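Local coordinates for protein N-acetylglucosamine 2-epimerase (Xylella fastidiosa, PDB 3GT5) that probably isomerises or epimerises a sugar, like other N-acylglucosamine 2-epimerases, at residues 60-65 / 126-131; 94-99 / 138-143. All coordinates share one frame; numbering follows the deposited sequence.

Both contacts lie within the part of the chain related to N-acylglucosamine 2-epimerases, a family built as an (alpha/alpha)6 barrel. Contact 1 joins helix 51-68 to the C-terminal end of helix 112-127. Contact 2 joins the loop between helix 71-88 and strand 99-101 to helix 133-147. Their centres are about 20 Å apart and their nearest atoms about 8 Å, so they do not touch. Along the chain the segments alternate, in the order 60-65, 94-99, 126-131 and 138-143. Since helix 133-147 directly follows helix 112-127, the two contacts join successive helices of the barrel to earlier parts of the sequence.

Contact 1 (60-65 / 126-131); sequences NYAMAY and LKVGIK
In the (alpha/alpha)6 barrel of this epimerase family, the flank of helix 51-68 meets the C-terminal turn of helix 112-127, and Val128 packs against Ala62 and Tyr65 just where the second helix ends. The backbones come nearest between Ala62 and Val128, whose CA atoms are 6.5 Å apart, a close approach consistent with the small side chain of Ala62. One branch of the valine does the touching. Its CG1 lies beside the backbone N and opposite the carbonyl carbon (chi1 -52°), which directs it into the angle between the two side chains one turn apart on helix 51-68. There it meets Ala62 CB at 3.8 Å, methyl against methyl, and Tyr65 CD2 at 3.9 Å. The valine stem follows, with Val128 CB 4.1 Å from Tyr65 CD2. The methyl approaches the tyrosine ring obliquely. Tyr65 reaches over because its CG is anti to its own backbone N (chi1 172°), which swings the ring toward helix 112-127, where it crosses the valine side chain at a slant. Val128 also touches Leu74 of helix 71-88, so a third helix adjoins this apolar junction.

Val128 is the first residue to leave helical geometry, and the turn is closed by a Schellman motif with Gly129 at C-prime, where phi is positive (101°). Gly129 N bonds to Leu126 O at 2.9 Å, and Ile130 N reaches back to the carbonyl of the residue preceding Leu126. Nearby, Lys127 forms a salt bridge with Glu187 on helix 172-189. On the polar side of the junction a water lies in the plane of the Tyr65 ring, at its edge, 3.1 Å from Tyr65 OH, and donates a hydrogen bond of 3.1 Å to Val128 O.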
ATOM      1  N   ASN A  60       8.268   5.972  -4.197  1.00 17.88           N
ATOM      2  CA  ASN A  60       8.694   5.537  -5.547  1.00 18.21           C
ATOM      3  C   ASN A  60      10.151   5.973  -5.716  1.00 18.16           C
ATOM      4  O   ASN A  60      11.031   5.195  -6.075  1.00 17.71           O
ATOM      5  CB  ASN A  60       7.949   6.283  -6.667  1.00 19.89           C
ATOM      6  CG  ASN A  60       6.559   5.755  -7.006  1.00 21.84           C
ATOM      7  OD1 ASN A  60       5.968   4.939  -6.287  1.00 24.28           O
ATOM      8  ND2 ASN A  60       6.034   6.223  -8.185  1.00 21.78           N
ATOM      9  N   TYR A  61      10.379   7.245  -5.485  1.00 17.00           N
ATOM     10  CA  TYR A  61      11.689   7.799  -5.839  1.00 17.25           C
ATOM     11  C   TYR A  61      12.739   7.434  -4.808  1.00 17.29           C
ATOM     12  O   TYR A  61      13.911   7.193  -5.178  1.00 17.68           O
ATOM     13  CB  TYR A  61      11.578   9.297  -5.988  1.00 15.87           C
ATOM     14  CG  TYR A  61      11.086   9.800  -7.345  1.00 18.61           C
ATOM     15  CD1 TYR A  61      11.928   9.777  -8.441  1.00 18.05           C
ATOM     16  CD2 TYR A  61       9.821  10.355  -7.499  1.00 18.77           C
ATOM     17  CE1 TYR A  61      11.524  10.220  -9.663  1.00 18.61           C
ATOM     18  CE2 TYR A  61       9.396  10.850  -8.714  1.00 18.33           C
ATOM     19  CZ  TYR A  61      10.269  10.760  -9.807  1.00 21.99           C
ATOM     20  OH  TYR A  61       9.925  11.282 -11.039  1.00 25.09           O
ATOM     21  N   ALA A  62      12.361   7.389  -3.522  1.00 17.73           N
ATOM     22  CA  ALA A  62      13.315   6.946  -2.478  1.00 17.39           C
ATOM     23  C   ALA A  62      13.790   5.536  -2.673  1.00 17.35           C
ATOM     24  O   ALA A  62      14.969   5.295  -2.623  1.00 18.83           O
ATOM     25  CB  ALA A  62      12.745   7.125  -1.082  1.00 17.77           C
ATOM     26  N   MET A  63      12.871   4.584  -2.921  1.00 18.14           N
ATOM     27  CA  MET A  63      13.253   3.205  -3.095  1.00 18.85           C
ATOM     28  C   MET A  63      14.074   3.039  -4.403  1.00 19.05           C
ATOM     29  O   MET A  63      15.039   2.285  -4.448  1.00 19.35           O
ATOM     30  CB  MET A  63      12.007   2.313  -3.059  1.00 19.52           C
ATOM     31  CG  MET A  63      11.268   2.372  -1.700  1.00 21.51           C
ATOM     32  SD  MET A  63      12.217   1.806  -0.227  1.00 17.27           S
ATOM     33  CE  MET A  63      12.313   0.104  -0.706  1.00 26.50           C
ATOM     34  N   ALA A  64      13.720   3.776  -5.446  1.00 19.84           N
ATOM     35  CA  ALA A  64      14.525   3.793  -6.679  1.00 18.98           C
ATOM     36  C   ALA A  64      15.931   4.366  -6.484  1.00 19.48           C
ATOM     37  O   ALA A  64      16.887   3.807  -6.996  1.00 17.88           O
ATOM     38  CB  ALA A  64      13.805   4.508  -7.792  1.00 18.53           C
ATOM     39  N   TYR A  65      16.056   5.454  -5.742  1.00 19.71           N
ATOM     40  CA  TYR A  65      17.385   5.983  -5.421  1.00 20.56           C
ATOM     41  C   TYR A  65      18.230   4.965  -4.650  1.00 21.65           C
ATOM     42  O   TYR A  65      19.405   4.780  -4.977  1.00 21.41           O
ATOM     43  CB  TYR A  65      17.272   7.255  -4.621  1.00 21.35           C
ATOM     44  CG  TYR A  65      18.611   7.729  -4.119  1.00 22.93           C
ATOM     45  CD1 TYR A  65      19.526   8.329  -4.975  1.00 28.05           C
ATOM     46  CD2 TYR A  65      18.936   7.589  -2.797  1.00 27.81           C
ATOM     47  CE1 TYR A  65      20.752   8.797  -4.492  1.00 27.28           C
ATOM     48  CE2 TYR A  65      20.139   8.025  -2.296  1.00 28.00           C
ATOM     49  CZ  TYR A  65      21.043   8.610  -3.142  1.00 29.72           C
ATOM     50  OH  TYR A  65      22.214   9.041  -2.600  1.00 33.60           O
ATOM     51  N   LEU A 126      14.301   9.649   5.683  1.00 20.04           N
ATOM     52  CA  LEU A 126      15.436   9.335   6.554  1.00 19.99           C
ATOM     53  C   LEU A 126      16.351   8.269   5.915  1.00 21.25           C
ATOM     54  O   LEU A 126      17.582   8.386   6.005  1.00 21.14           O
ATOM     55  CB  LEU A 126      14.932   8.899   7.949  1.00 20.01           C
ATOM     56  CG  LEU A 126      15.960   8.632   9.041  1.00 19.29           C
ATOM     57  CD1 LEU A 126      16.859   9.872   9.246  1.00 20.82           C
ATOM     58  CD2 LEU A 126      15.271   8.222  10.318  1.00 19.59           C
ATOM     59  N   LYS A 127      15.766   7.250   5.267  1.00 20.67           N
ATOM     60  CA  LYS A 127      16.532   6.216   4.603  1.00 22.10           C
ATOM     61  C   LYS A 127      17.490   6.770   3.565  1.00 22.35           C
ATOM     62  O   LYS A 127      18.533   6.161   3.359  1.00 23.95           O
ATOM     63  CB  LYS A 127      15.627   5.188   3.913  1.00 21.96           C
ATOM     64  CG  LYS A 127      14.931   4.190   4.871  1.00 23.85           C
ATOM     65  CD  LYS A 127      14.081   3.130   4.146  1.00 24.47           C
ATOM     66  CE  LYS A 127      13.368   2.200   5.180  1.00 24.27           C
ATOM     67  NZ  LYS A 127      12.608   1.118   4.513  1.00 25.94           N
ATOM     68  N   VAL A 128      17.129   7.867   2.903  1.00 22.39           N
ATOM     69  CA  VAL A 128      17.979   8.464   1.844  1.00 23.32           C
ATOM     70  C   VAL A 128      18.904   9.532   2.409  1.00 25.05           C
ATOM     71  O   VAL A 128      19.612  10.204   1.679  1.00 27.04           O
ATOM     72  CB  VAL A 128      17.193   8.961   0.614  1.00 23.25           C
ATOM     73  CG1 VAL A 128      16.287   7.862   0.085  1.00 24.94           C
ATOM     74  CG2 VAL A 128      16.448  10.282   0.882  1.00 21.47           C
ATOM     75  N   GLY A 129      18.888   9.669   3.725  1.00 25.55           N
ATOM     76  CA  GLY A 129      19.882  10.486   4.443  1.00 25.57           C
ATOM     77  C   GLY A 129      19.390  11.847   4.852  1.00 25.38           C
ATOM     78  O   GLY A 129      20.192  12.672   5.272  1.00 26.15           O
ATOM     79  N   ILE A 130      18.081  12.120   4.789  1.00 24.10           N
ATOM     80  CA  ILE A 130      17.572  13.423   5.258  1.00 23.81           C
ATOM     81  C   ILE A 130      17.422  13.352   6.789  1.00 25.52           C
ATOM     82  O   ILE A 130      16.445  12.785   7.319  1.00 23.50           O
ATOM     83  CB  ILE A 130      16.261  13.842   4.580  1.00 24.28           C
ATOM     84  CG1 ILE A 130      16.459  13.970   3.068  1.00 24.95           C
ATOM     85  CG2 ILE A 130      15.740  15.178   5.161  1.00 23.93           C
ATOM     86  CD1 ILE A 130      15.169  14.188   2.281  1.00 26.17           C
ATOM     87  N   LYS A 131      18.397  13.894   7.521  1.00 25.03           N
ATOM     88  CA  LYS A 131      18.435  13.594   8.955  1.00 27.36           C
ATOM     89  C   LYS A 131      17.250  14.218   9.703  1.00 25.52           C
ATOM     90  O   LYS A 131      16.762  13.640  10.677  1.00 25.56           O
ATOM     91  CB  LYS A 131      19.769  13.960   9.602  1.00 28.33           C
ATOM     92  CG  LYS A 131      20.876  12.892   9.360  1.00 32.37           C
ATOM     93  CD  LYS A 131      22.143  13.248  10.140  1.00 36.29           C
ATOM     94  CE  LYS A 131      23.371  12.552   9.581  1.00 38.29           C
ATOM     95  NZ  LYS A 131      24.547  12.863  10.446  1.00 40.90           N
TER
HETATM   96  O   HOH W   1      22.118   8.904   0.475  1.00 40.44           O

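Contact 2 (94-99 / 138-143); sequences GGYAWT and DETWCL
Tyr96 and Glu139 are brought together by different first torsions: Tyr96 CG sits beside the backbone N (chi1 -70°), whereas Glu139 CG is anti to its own (chi1 167°) and the rest of its chain is extended. The phenol and carboxylate planes end up 46° apart, with Tyr96 OH 3.7 Å from Glu139 OE1, and a water joins them. It sits level with the phenol ring, off its hydroxyl end, 2.6 Å from Tyr96 OH, and donates to Glu139 OE1 at a short 2.5 Å and to Thr140 OG1 at 2.7 Å. Three side chains thus hold this single water. Each also has a partner beyond the contact: Tyr96 OH bonds to Tyr122 OH, Glu139 OE1 forms a salt bridge with Arg85, and Thr140 OG1 bonds to Trp136 O one turn back, which should fix the rotation of the hydroxyls and carboxylate. Beside the water, Leu143 CD2 packs against the backbone of Gly94, 3.5 Å from Gly94 O. The result is a water-bridged junction between a loop and a helix of the (alpha/alpha)6 barrel, joining the connection after helix 71-88 to helix 133-147.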
ATOM      1  N   GLY A  94      -1.323  20.502  12.701  1.00 26.65           N
ATOM      2  CA  GLY A  94      -0.462  19.335  12.499  1.00 25.88           C
ATOM      3  C   GLY A  94      -1.080  18.335  11.516  1.00 24.98           C
ATOM      4  O   GLY A  94      -0.426  17.400  11.108  1.00 24.73           O
ATOM      5  N   GLY A  95      -2.322  18.557  11.102  1.00 24.09           N
ATOM      6  CA  GLY A  95      -2.971  17.676  10.124  1.00 22.76           C
ATOM      7  C   GLY A  95      -2.575  17.996   8.689  1.00 22.28           C
ATOM      8  O   GLY A  95      -1.917  19.017   8.402  1.00 21.97           O
ATOM      9  N   TYR A  96      -2.991  17.118   7.772  1.00 21.13           N
ATOM     10  CA  TYR A  96      -2.564  17.174   6.380  1.00 20.25           C
ATOM     11  C   TYR A  96      -3.770  17.192   5.507  1.00 20.97           C
ATOM     12  O   TYR A  96      -4.642  16.353   5.687  1.00 23.55           O
ATOM     13  CB  TYR A  96      -1.703  15.945   6.017  1.00 19.65           C
ATOM     14  CG  TYR A  96      -0.356  15.944   6.666  1.00 19.16           C
ATOM     15  CD1 TYR A  96       0.770  16.397   5.968  1.00 18.71           C
ATOM     16  CD2 TYR A  96      -0.182  15.473   7.978  1.00 17.60           C
ATOM     17  CE1 TYR A  96       2.004  16.407   6.556  1.00 20.32           C
ATOM     18  CE2 TYR A  96       1.023  15.477   8.574  1.00 17.88           C
ATOM     19  CZ  TYR A  96       2.144  15.942   7.884  1.00 17.05           C
ATOM     20  OH  TYR A  96       3.371  15.956   8.495  1.00 20.75           O
ATOM     21  N   ALA A  97      -3.800  18.086   4.529  1.00 21.89           N
ATOM     22  CA  ALA A  97      -4.902  18.135   3.574  1.00 21.99           C
ATOM     23  C   ALA A  97      -4.981  16.813   2.825  1.00 20.93           C
ATOM     24  O   ALA A  97      -3.975  16.352   2.287  1.00 20.79           O
ATOM     25  CB  ALA A  97      -4.730  19.301   2.598  1.00 21.65           C
ATOM     26  N   TRP A  98      -6.182  16.234   2.773  1.00 20.52           N
ATOM     27  CA  TRP A  98      -6.456  15.012   2.010  1.00 20.26           C
ATOM     28  C   TRP A  98      -6.401  15.257   0.498  1.00 19.81           C
ATOM     29  O   TRP A  98      -5.778  14.501  -0.251  1.00 18.85           O
ATOM     30  CB  TRP A  98      -7.826  14.461   2.466  1.00 19.89           C
ATOM     31  CG  TRP A  98      -8.237  13.128   1.936  1.00 20.83           C
ATOM     32  CD1 TRP A  98      -9.377  12.852   1.240  1.00 20.98           C
ATOM     33  CD2 TRP A  98      -7.574  11.855   2.115  1.00 20.54           C
ATOM     34  NE1 TRP A  98      -9.455  11.539   0.941  1.00 21.42           N
ATOM     35  CE2 TRP A  98      -8.374  10.885   1.477  1.00 21.58           C
ATOM     36  CE3 TRP A  98      -6.397  11.433   2.770  1.00 20.30           C
ATOM     37  CZ2 TRP A  98      -8.029   9.532   1.450  1.00 21.00           C
ATOM     38  CZ3 TRP A  98      -6.066  10.069   2.739  1.00 19.85           C
ATOM     39  CH2 TRP A  98      -6.878   9.139   2.091  1.00 21.30           C
ATOM     40  N   THR A  99      -7.101  16.301   0.037  1.00 20.70           N
ATOM     41  CA  THR A  99      -7.045  16.708  -1.364  1.00 22.33           C
ATOM     42  C   THR A  99      -6.891  18.243  -1.489  1.00 23.92           C
ATOM     43  O   THR A  99      -7.309  19.031  -0.614  1.00 23.05           O
ATOM     44  CB  THR A  99      -8.300  16.257  -2.114  1.00 22.48           C
ATOM     45  OG1 THR A  99      -9.425  16.815  -1.455  1.00 24.33           O
ATOM     46  CG2 THR A  99      -8.482  14.721  -2.143  1.00 24.03           C
ATOM     47  N   ASP A 138       9.041  11.634  14.466  1.00 21.19           N
ATOM     48  CA  ASP A 138       8.658  11.784  15.858  1.00 22.39           C
ATOM     49  C   ASP A 138       7.418  12.696  15.997  1.00 21.07           C
ATOM     50  O   ASP A 138       6.504  12.383  16.759  1.00 22.19           O
ATOM     51  CB  ASP A 138       9.839  12.250  16.729  1.00 22.27           C
ATOM     52  CG  ASP A 138       9.436  12.429  18.178  1.00 29.13           C
ATOM     53  OD1 ASP A 138       8.864  11.487  18.808  1.00 28.61           O
ATOM     54  OD2 ASP A 138       9.614  13.571  18.656  1.00 34.71           O
ATOM     55  N   GLU A 139       7.342  13.766  15.215  1.00 20.45           N
ATOM     56  CA  GLU A 139       6.188  14.696  15.220  1.00 21.40           C
ATOM     57  C   GLU A 139       4.933  13.956  14.794  1.00 21.23           C
ATOM     58  O   GLU A 139       3.871  14.167  15.389  1.00 21.54           O
ATOM     59  CB  GLU A 139       6.484  15.845  14.255  1.00 22.56           C
ATOM     60  CG  GLU A 139       5.387  16.834  13.796  1.00 24.10           C
ATOM     61  CD  GLU A 139       5.818  17.477  12.478  1.00 29.73           C
ATOM     62  OE1 GLU A 139       5.466  16.930  11.383  1.00 29.07           O
ATOM     63  OE2 GLU A 139       6.628  18.443  12.531  1.00 30.03           O
ATOM     64  N   THR A 140       5.070  13.066  13.790  1.00 19.26           N
ATOM     65  CA  THR A 140       3.910  12.300  13.283  1.00 18.55           C
ATOM     66  C   THR A 140       3.483  11.259  14.333  1.00 17.90           C
ATOM     67  O   THR A 140       2.294  11.102  14.591  1.00 17.43           O
ATOM     68  CB  THR A 140       4.250  11.634  11.950  1.00 18.55           C
ATOM     69  OG1 THR A 140       4.722  12.633  11.039  1.00 18.33           O
ATOM     70  CG2 THR A 140       3.009  10.907  11.343  1.00 19.12           C
ATOM     71  N   TRP A 141       4.442  10.588  14.957  1.00 18.36           N
ATOM     72  CA  TRP A 141       4.140   9.661  16.068  1.00 18.37           C
ATOM     73  C   TRP A 141       3.335  10.415  17.172  1.00 19.59           C
ATOM     74  O   TRP A 141       2.304   9.926  17.681  1.00 18.88           O
ATOM     75  CB  TRP A 141       5.440   9.078  16.642  1.00 18.68           C
ATOM     76  CG  TRP A 141       5.242   8.253  17.884  1.00 18.38           C
ATOM     77  CD1 TRP A 141       5.204   8.728  19.173  1.00 19.93           C
ATOM     78  CD2 TRP A 141       5.016   6.849  17.979  1.00 20.02           C
ATOM     79  NE1 TRP A 141       4.988   7.710  20.038  1.00 19.73           N
ATOM     80  CE2 TRP A 141       4.883   6.543  19.342  1.00 18.00           C
ATOM     81  CE3 TRP A 141       4.973   5.792  17.046  1.00 19.76           C
ATOM     82  CZ2 TRP A 141       4.660   5.250  19.802  1.00 16.64           C
ATOM     83  CZ3 TRP A 141       4.762   4.520  17.508  1.00 18.64           C
ATOM     84  CH2 TRP A 141       4.620   4.250  18.873  1.00 18.98           C
ATOM     85  N   CYS A 142       3.820  11.587  17.556  1.00 18.66           N
ATOM     86  CA  CYS A 142       3.161  12.351  18.622  1.00 20.49           C
ATOM     87  C   CYS A 142       1.736  12.730  18.258  1.00 20.36           C
ATOM     88  O   CYS A 142       0.839  12.584  19.089  1.00 20.78           O
ATOM     89  CB  CYS A 142       3.963  13.568  19.003  1.00 21.06           C
ATOM     90  SG  CYS A 142       5.420  13.102  19.908  1.00 25.56           S
ATOM     91  N   LEU A 143       1.536  13.155  17.006  1.00 20.25           N
ATOM     92  CA  LEU A 143       0.216  13.512  16.497  1.00 20.10           C
ATOM     93  C   LEU A 143      -0.743  12.309  16.525  1.00 20.41           C
ATOM     94  O   LEU A 143      -1.901  12.447  16.988  1.00 20.84           O
ATOM     95  CB  LEU A 143       0.332  14.042  15.063  1.00 21.63           C
ATOM     96  CG  LEU A 143      -0.998  14.588  14.524  1.00 21.53           C
ATOM     97  CD1 LEU A 143      -1.277  16.011  15.009  1.00 25.24           C
ATOM     98  CD2 LEU A 143      -0.995  14.460  12.978  1.00 24.63           C
TER
HETATM   99  O   HOH W   2       3.706  15.162  10.995  1.00 21.76           O